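Local coordinates for Sca-family protein (Rickettsia rickettsii, PDB 4LQ8), which probably acts in cell adhesion as surface cell antigen 4 of Rickettsia, of which this chain is the N-terminal head part, at residues Phe226-Asp231 with Arg308-Glu313; Val257-His262 with Lys312-Glu317; Ser277-Leu282 with Tyr302-Thr307. One frame throughout, in Å; residues are numbered along the deposited sequence.

Contact 1. Residues Phe226-Asp231 with Arg308-Glu313; sequences FPIKLD and RGKYKE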
# COMPACT_ATOMS: atom_id res chain seq x y z
N PHE A 226 9.40 6.10 -6.23
CA PHE A 226 8.88 5.04 -7.10
C PHE A 226 8.62 5.54 -8.52
O PHE A 226 8.00 6.60 -8.66
CB PHE A 226 7.60 4.41 -6.52
CG PHE A 226 7.76 3.75 -5.17
CD1 PHE A 226 8.20 2.43 -5.07
CD2 PHE A 226 7.43 4.44 -4.00
CE1 PHE A 226 8.34 1.82 -3.81
CE2 PHE A 226 7.58 3.83 -2.76
CZ PHE A 226 8.02 2.52 -2.67
N PRO A 227 9.10 4.84 -9.57
CA PRO A 227 8.84 5.33 -10.94
C PRO A 227 7.37 5.16 -11.32
O PRO A 227 6.70 4.27 -10.79
CB PRO A 227 9.79 4.49 -11.81
CG PRO A 227 10.00 3.24 -11.04
CD PRO A 227 9.85 3.57 -9.58
N ILE A 228 6.85 6.07 -12.14
CA ILE A 228 5.46 6.03 -12.61
C ILE A 228 5.49 5.35 -13.96
O ILE A 228 4.85 4.31 -14.13
CB ILE A 228 4.79 7.45 -12.67
CG1 ILE A 228 4.89 8.19 -11.31
CG2 ILE A 228 3.35 7.39 -13.18
CD1 ILE A 228 4.31 7.43 -10.10
N LYS A 229 6.29 5.88 -14.88
CA LYS A 229 6.48 5.35 -16.22
C LYS A 229 7.96 5.02 -16.42
O LYS A 229 8.83 5.82 -16.08
CB LYS A 229 5.94 6.32 -17.28
CG LYS A 229 4.41 6.32 -17.30
CD LYS A 229 3.81 7.10 -18.45
CE LYS A 229 2.30 7.14 -18.37
NZ LYS A 229 1.84 8.09 -17.32
N LEU A 230 8.24 3.81 -16.89
CA LEU A 230 9.61 3.37 -17.08
C LEU A 230 9.93 3.32 -18.56
O LEU A 230 9.06 2.98 -19.37
CB LEU A 230 9.85 2.03 -16.37
CG LEU A 230 9.76 2.07 -14.83
CD1 LEU A 230 8.30 1.89 -14.36
CD2 LEU A 230 10.63 1.03 -14.21
N ASP A 231 11.16 3.72 -18.92
CA ASP A 231 11.62 3.77 -20.31
C ASP A 231 13.03 3.17 -20.46
O ASP A 231 13.78 3.60 -21.33
CB ASP A 231 11.55 5.22 -20.84
CG ASP A 231 12.41 6.27 -20.13
OD1 ASP A 231 13.01 5.95 -19.07
OD2 ASP A 231 12.46 7.42 -20.61
N ARG A 308 2.45 11.76 -0.06
CA ARG A 308 1.11 11.97 -0.61
C ARG A 308 1.12 12.24 -2.12
O ARG A 308 0.31 11.66 -2.85
CB ARG A 308 0.40 13.09 0.14
CG ARG A 308 -1.08 12.83 0.16
CD ARG A 308 -1.91 13.99 -0.28
NE ARG A 308 -3.25 13.79 0.24
CZ ARG A 308 -4.10 14.77 0.53
NH1 ARG A 308 -3.76 16.03 0.34
NH2 ARG A 308 -5.31 14.48 1.00
N GLY A 309 2.04 13.07 -2.57
CA GLY A 309 2.18 13.41 -3.98
C GLY A 309 2.53 12.17 -4.79
O GLY A 309 1.92 11.91 -5.81
N LYS A 310 3.48 11.36 -4.30
CA LYS A 310 3.85 10.12 -5.00
C LYS A 310 2.66 9.11 -5.00
O LYS A 310 2.36 8.52 -6.03
CB LYS A 310 5.12 9.51 -4.37
CG LYS A 310 5.57 8.20 -5.03
CD LYS A 310 5.89 8.35 -6.52
CE LYS A 310 7.08 9.25 -6.78
NZ LYS A 310 7.40 9.25 -8.23
N TYR A 311 1.99 8.98 -3.86
CA TYR A 311 0.85 8.08 -3.72
C TYR A 311 -0.26 8.44 -4.71
O TYR A 311 -0.76 7.55 -5.39
CB TYR A 311 0.32 8.11 -2.29
CG TYR A 311 -0.88 7.21 -2.09
CD1 TYR A 311 -0.72 5.82 -1.99
CD2 TYR A 311 -2.17 7.73 -1.98
CE1 TYR A 311 -1.81 4.99 -1.78
CE2 TYR A 311 -3.26 6.90 -1.76
CZ TYR A 311 -3.08 5.53 -1.67
OH TYR A 311 -4.14 4.69 -1.47
N LYS A 312 -0.62 9.74 -4.81
CA LYS A 312 -1.62 10.22 -5.78
C LYS A 312 -1.19 9.95 -7.23
O LYS A 312 -2.02 9.54 -8.03
CB LYS A 312 -1.95 11.72 -5.56
CG LYS A 312 -2.52 12.05 -4.16
CD LYS A 312 -3.86 11.36 -3.79
CE LYS A 312 -4.21 11.50 -2.31
NZ LYS A 312 -5.63 11.14 -2.01
N GLU A 313 0.08 10.16 -7.58
CA GLU A 313 0.60 9.88 -8.93
C GLU A 313 0.49 8.37 -9.25
O GLU A 313 0.11 8.01 -10.37
CB GLU A 313 2.08 10.25 -9.05
CG GLU A 313 2.37 11.68 -9.45
CD GLU A 313 3.85 12.04 -9.33
OE1 GLU A 313 4.70 11.13 -9.45
OE2 GLU A 313 4.14 13.24 -9.10
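The first turns of helix 308-320 are tied to the loop after strand 215-224 by Lys310 and Phe226. Lys310 NZ donates a hydrogen bond of 2.8 Å to Phe226 O. The C=O...N angle is 157° and the donor is tilted 18° from the carbonyl plane. The lysine chain leaves the helix with CG anti to the backbone N (chi1 180°), which puts CG at the edge of the Phe226 ring. Two bends beyond CG carry the amine to the loop. Asp225 OD1 forms a salt bridge with the same amine, and Glu313 OE1, 3.5 Å from Lys310 NZ, adds a long, weak ion pair. These acids probably keep Lys310 charged.

Ile228 touches both helix side chains. It slides past Lys310, with Ile228 CD1 4.0 Å from Lys310 CD. It crosses Glu313 at about a right angle, with Ile228 CD1 3.7 Å from Glu313 CB. On the buried side Phe226 packs against Leu239 and Met241 of strand 236-245. Ile228 also packs on Met314 and Glu317 of the helix, and Lys229 bridges to Glu317.

Contact 2. Residues Val257-His262 with Lys312-Glu317; sequences VYFTAH and KEMMKE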
# COMPACT_ATOMS: atom_id res chain seq x y z
N VAL A 257 4.33 -4.70 8.14
CA VAL A 257 3.41 -4.38 7.04
C VAL A 257 4.23 -3.63 6.00
O VAL A 257 5.33 -3.18 6.32
CB VAL A 257 2.12 -3.66 7.46
CG1 VAL A 257 1.17 -4.64 8.13
CG2 VAL A 257 2.41 -2.45 8.33
N TYR A 258 3.73 -3.55 4.77
CA TYR A 258 4.49 -3.03 3.64
C TYR A 258 3.69 -2.15 2.71
O TYR A 258 2.46 -2.21 2.66
CB TYR A 258 4.97 -4.24 2.78
CG TYR A 258 5.83 -5.24 3.53
CD1 TYR A 258 5.25 -6.22 4.34
CD2 TYR A 258 7.21 -5.22 3.42
CE1 TYR A 258 6.04 -7.09 5.10
CE2 TYR A 258 8.01 -6.12 4.13
CZ TYR A 258 7.42 -7.04 4.98
OH TYR A 258 8.18 -7.93 5.68
N PHE A 259 4.42 -1.33 1.94
CA PHE A 259 3.89 -0.60 0.81
C PHE A 259 4.41 -1.42 -0.37
O PHE A 259 5.61 -1.67 -0.45
CB PHE A 259 4.38 0.85 0.74
CG PHE A 259 3.83 1.54 -0.49
CD1 PHE A 259 2.50 1.95 -0.54
CD2 PHE A 259 4.63 1.74 -1.61
CE1 PHE A 259 1.98 2.54 -1.69
CE2 PHE A 259 4.10 2.35 -2.76
CZ PHE A 259 2.78 2.73 -2.79
N THR A 260 3.51 -1.91 -1.24
CA THR A 260 3.94 -2.71 -2.38
C THR A 260 3.60 -2.00 -3.68
O THR A 260 2.67 -1.21 -3.70
CB THR A 260 3.41 -4.17 -2.32
OG1 THR A 260 2.03 -4.20 -2.67
CG2 THR A 260 3.66 -4.86 -0.94
N ALA A 261 4.38 -2.27 -4.74
CA ALA A 261 4.19 -1.69 -6.06
C ALA A 261 4.46 -2.79 -7.09
O ALA A 261 5.45 -3.53 -6.98
CB ALA A 261 5.13 -0.49 -6.25
N HIS A 262 3.54 -2.92 -8.05
CA HIS A 262 3.50 -4.01 -9.03
C HIS A 262 3.56 -3.51 -10.45
O HIS A 262 2.64 -2.85 -10.92
CB HIS A 262 2.26 -4.87 -8.74
CG HIS A 262 2.20 -5.25 -7.30
ND1 HIS A 262 3.02 -6.24 -6.78
CD2 HIS A 262 1.54 -4.65 -6.28
CE1 HIS A 262 2.79 -6.25 -5.48
NE2 HIS A 262 1.90 -5.31 -5.13
N LYS A 312 -0.62 9.74 -4.81
CA LYS A 312 -1.62 10.22 -5.78
C LYS A 312 -1.19 9.95 -7.23
O LYS A 312 -2.02 9.54 -8.03
CB LYS A 312 -1.95 11.72 -5.56
CG LYS A 312 -2.52 12.05 -4.16
CD LYS A 312 -3.86 11.36 -3.79
CE LYS A 312 -4.21 11.50 -2.31
NZ LYS A 312 -5.63 11.14 -2.01
N GLU A 313 0.08 10.16 -7.58
CA GLU A 313 0.60 9.88 -8.93
C GLU A 313 0.49 8.37 -9.25
O GLU A 313 0.11 8.01 -10.37
CB GLU A 313 2.08 10.25 -9.05
CG GLU A 313 2.37 11.68 -9.45
CD GLU A 313 3.85 12.04 -9.33
OE1 GLU A 313 4.70 11.13 -9.45
OE2 GLU A 313 4.14 13.24 -9.10
N MET A 314 0.86 7.51 -8.27
CA MET A 314 0.80 6.05 -8.42
C MET A 314 -0.64 5.60 -8.50
O MET A 314 -0.97 4.79 -9.36
CB MET A 314 1.54 5.34 -7.27
CG MET A 314 3.03 5.57 -7.31
SD MET A 314 3.89 4.78 -5.94
CE MET A 314 4.24 3.16 -6.68
N MET A 315 -1.52 6.15 -7.65
CA MET A 315 -2.96 5.83 -7.69
C MET A 315 -3.53 6.16 -9.08
O MET A 315 -4.17 5.30 -9.69
CB MET A 315 -3.75 6.54 -6.57
CG MET A 315 -3.72 5.79 -5.24
SD MET A 315 -4.26 4.04 -5.30
CE MET A 315 -5.99 4.26 -5.78
N LYS A 316 -3.21 7.35 -9.61
CA LYS A 316 -3.62 7.78 -10.96
C LYS A 316 -3.17 6.79 -12.08
O LYS A 316 -3.98 6.41 -12.90
CB LYS A 316 -3.12 9.21 -11.25
CG LYS A 316 -3.65 9.82 -12.57
CD LYS A 316 -5.16 10.06 -12.56
CE LYS A 316 -5.75 10.20 -13.95
NZ LYS A 316 -7.24 10.26 -13.93
N GLU A 317 -1.90 6.37 -12.08
CA GLU A 317 -1.35 5.43 -13.07
C GLU A 317 -2.01 4.03 -12.95
O GLU A 317 -2.36 3.43 -13.97
CB GLU A 317 0.19 5.36 -12.96
CG GLU A 317 0.90 4.47 -13.98
CD GLU A 317 0.83 4.87 -15.44
OE1 GLU A 317 0.35 5.99 -15.74
OE2 GLU A 317 1.26 4.06 -16.29
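The Phe259 ring meets Met314 at its edge. Met314 SD lies 3.9 Å from Phe259 CZ and 5.1 Å from the ring centroid. It stands 78° off the ring normal, so this is an edge-on Met-aromatic contact. One face of the ring is covered by Val306 CG1, 4.0 Å from Phe259 CD1. Ser277 O lies over the opposite face, toward the CD1 side. A further part of the edge, at CD2, is met by the Phe226 ring, whose plane is turned about 55° from that of Phe259.

Phe259 and Met314 come from opposite directions, one from strand 258-265 and the other from helix 308-320. In Phe259, CG is anti to the backbone N, which sends the ring out from the strand to the helix. The methionine is extended as far as SD and bends at its last torsion (chi3 90°). This turn brings Met314 CE to 3.8 Å from Ala261 CB, while CE also stays 4.0 Å from Phe259 CE2. Phe259 and Ala261 are two apart on the strand, so both face the helix. Leu273 and Ile276 of strand 271-277 also pack on Met314.

Thr260 and His262 point to the other side of the sheet, where helix 64-90 covers them. There Thr260 OG1 and His262 NE2 share a hydrogen bond of 2.7 Å. His262 ND1 is bonded to His238, and Thr260 OG1 to Ser277 OG.

The two sides of the strand thus differ in chemistry. Toward helix 308-320 the contact is wholly apolar and buried. The edge-on sulfur can be attracted weakly by the partly positive ring hydrogens, but most of the holding probably comes from dispersion and the exclusion of water.

Contact 3. Residues Ser277-Leu282 with Tyr302-Thr307; sequences SSPKPL and YTLAVT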
# COMPACT_ATOMS: atom_id res chain seq x y z
N SER A 277 -0.34 -1.56 -3.07
CA SER A 277 -1.09 -1.94 -1.87
C SER A 277 -0.42 -1.37 -0.66
O SER A 277 0.77 -1.05 -0.69
CB SER A 277 -1.22 -3.47 -1.75
OG SER A 277 -0.13 -4.07 -1.07
N SER A 278 -1.17 -1.31 0.43
CA SER A 278 -0.67 -0.88 1.73
C SER A 278 -1.68 -1.26 2.79
O SER A 278 -2.84 -1.52 2.44
CB SER A 278 -0.45 0.64 1.73
OG SER A 278 -1.66 1.35 1.94
N PRO A 279 -1.30 -1.23 4.09
CA PRO A 279 -2.33 -1.33 5.14
C PRO A 279 -3.33 -0.17 4.97
O PRO A 279 -2.95 0.91 4.50
CB PRO A 279 -1.54 -1.13 6.45
CG PRO A 279 -0.15 -1.32 6.08
CD PRO A 279 0.02 -0.91 4.67
N LYS A 280 -4.61 -0.40 5.34
CA LYS A 280 -5.68 0.59 5.20
C LYS A 280 -6.45 0.81 6.52
O LYS A 280 -6.55 -0.13 7.29
CB LYS A 280 -6.68 0.19 4.06
CG LYS A 280 -6.10 0.23 2.63
CD LYS A 280 -5.60 1.63 2.22
CE LYS A 280 -5.26 1.75 0.75
NZ LYS A 280 -3.93 1.18 0.42
N PRO A 281 -7.04 2.00 6.77
CA PRO A 281 -6.95 3.23 5.95
C PRO A 281 -5.52 3.81 6.04
O PRO A 281 -4.86 3.69 7.07
CB PRO A 281 -8.01 4.15 6.61
CG PRO A 281 -7.99 3.74 8.04
CD PRO A 281 -7.79 2.24 8.02
N LEU A 282 -5.06 4.40 4.96
CA LEU A 282 -3.74 5.03 4.93
C LEU A 282 -3.84 6.50 5.39
O LEU A 282 -4.76 7.20 4.98
CB LEU A 282 -3.19 4.96 3.48
CG LEU A 282 -1.73 5.33 3.26
CD1 LEU A 282 -0.79 4.42 4.05
CD2 LEU A 282 -1.39 5.24 1.80
N TYR A 302 3.66 3.65 12.35
CA TYR A 302 4.69 3.35 11.37
C TYR A 302 4.50 4.32 10.22
O TYR A 302 3.37 4.70 9.94
CB TYR A 302 4.54 1.92 10.80
CG TYR A 302 4.63 0.83 11.84
CD1 TYR A 302 5.84 0.24 12.16
CD2 TYR A 302 3.49 0.36 12.47
CE1 TYR A 302 5.93 -0.77 13.12
CE2 TYR A 302 3.56 -0.63 13.45
CZ TYR A 302 4.78 -1.21 13.75
OH TYR A 302 4.85 -2.19 14.71
N THR A 303 5.60 4.67 9.53
CA THR A 303 5.49 5.46 8.32
C THR A 303 5.74 4.50 7.16
O THR A 303 6.39 3.47 7.35
CB THR A 303 6.46 6.64 8.31
OG1 THR A 303 7.81 6.14 8.38
CG2 THR A 303 6.19 7.64 9.44
N LEU A 304 5.23 4.84 5.97
CA LEU A 304 5.50 4.07 4.77
C LEU A 304 6.41 4.94 3.89
O LEU A 304 6.47 6.15 4.11
CB LEU A 304 4.20 3.64 4.04
CG LEU A 304 3.20 2.78 4.87
CD1 LEU A 304 2.02 2.40 4.04
CD2 LEU A 304 3.83 1.46 5.28
N ALA A 305 7.12 4.34 2.92
CA ALA A 305 8.12 5.04 2.09
C ALA A 305 7.52 5.78 0.90
O ALA A 305 8.12 5.83 -0.16
CB ALA A 305 9.18 4.05 1.62
N VAL A 306 6.33 6.34 1.08
CA VAL A 306 5.63 7.02 -0.01
C VAL A 306 5.01 8.34 0.49
O VAL A 306 4.40 8.39 1.57
CB VAL A 306 4.60 6.04 -0.69
CG1 VAL A 306 3.36 5.76 0.18
CG2 VAL A 306 4.20 6.52 -2.09
N THR A 307 5.21 9.40 -0.26
CA THR A 307 4.64 10.69 0.14
C THR A 307 3.24 10.77 -0.47
O THR A 307 2.92 9.99 -1.36
CB THR A 307 5.49 11.87 -0.35
OG1 THR A 307 5.52 11.83 -1.78
CG2 THR A 307 6.92 11.90 0.26
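Ser278 OG is gripped by two groups, while Ser278 CB touches Leu304. The hydroxyl accepts a hydrogen bond of 2.7 Å from Lys280 NZ and donates one of 2.9 Å to Pro279 O. In the second bond the C=O...O angle is 127°, but the hydroxyl stands 42° out of the carbonyl plane, off the lone pairs. Lys280 curls back over its own loop to reach the serine. Both bonds stay inside residues 277-282 and probably stiffen this buried loop, which also has a cis peptide bond before Pro281.

The contact with the facing strand is apolar and gathers on one methyl group. Leu304 CD1 is 3.8 Å from Ser278 CB and 3.9 Å from Pro279 CD. The ring carbon CD of Pro279 and the Leu304 methyl face each other. Leu282 crosses Leu304 obliquely, and Leu282 CD1 is only 3.5 Å from Leu304 CD1, tighter than usual for two carbons. Leu282 gets there with CG anti to its own backbone N (chi1 -170°).

The loop joins strands 271-277 and 282-285 of the large mixed sheet. Leu304 belongs to strand 300-304 of that sheet, which pairs with strands 236-245 and 292-297. Next the chain turns a corner at Ala305. Thr307 then takes the N-cap of helix 308-320, its OG1 bonded to Lys310 N.

Ile295 of strand 292-297 packs on both Pro279 and Leu282, and Ala243 on Leu304. Helices 64-90 and 135-155 also hold the loop: Gln77 NE2 bonds to Ser278 O, and Glu145 OE2 accepts from Lys280 N.

Overall arrangement
Contacts 2 and 3 are buried near the centre of the chain, while contact 1 lies farther out and is only partly buried. Contacts 1 and 2 use overlapping parts of helix 308-320 and share Lys312 and Glu313; they lie about 8 Å apart, centre to centre. Contact 3 includes the strand and N-cap that lead into this helix. Charge appears across the interface only in contact 1, close to the surface. The other two join their segments through apolar groups and keep their polar bonds within a segment or with other neighbours. Tyr311 packs on Leu282 between contacts 1 and 3, and Val257 packs on Pro279 between contacts 2 and 3.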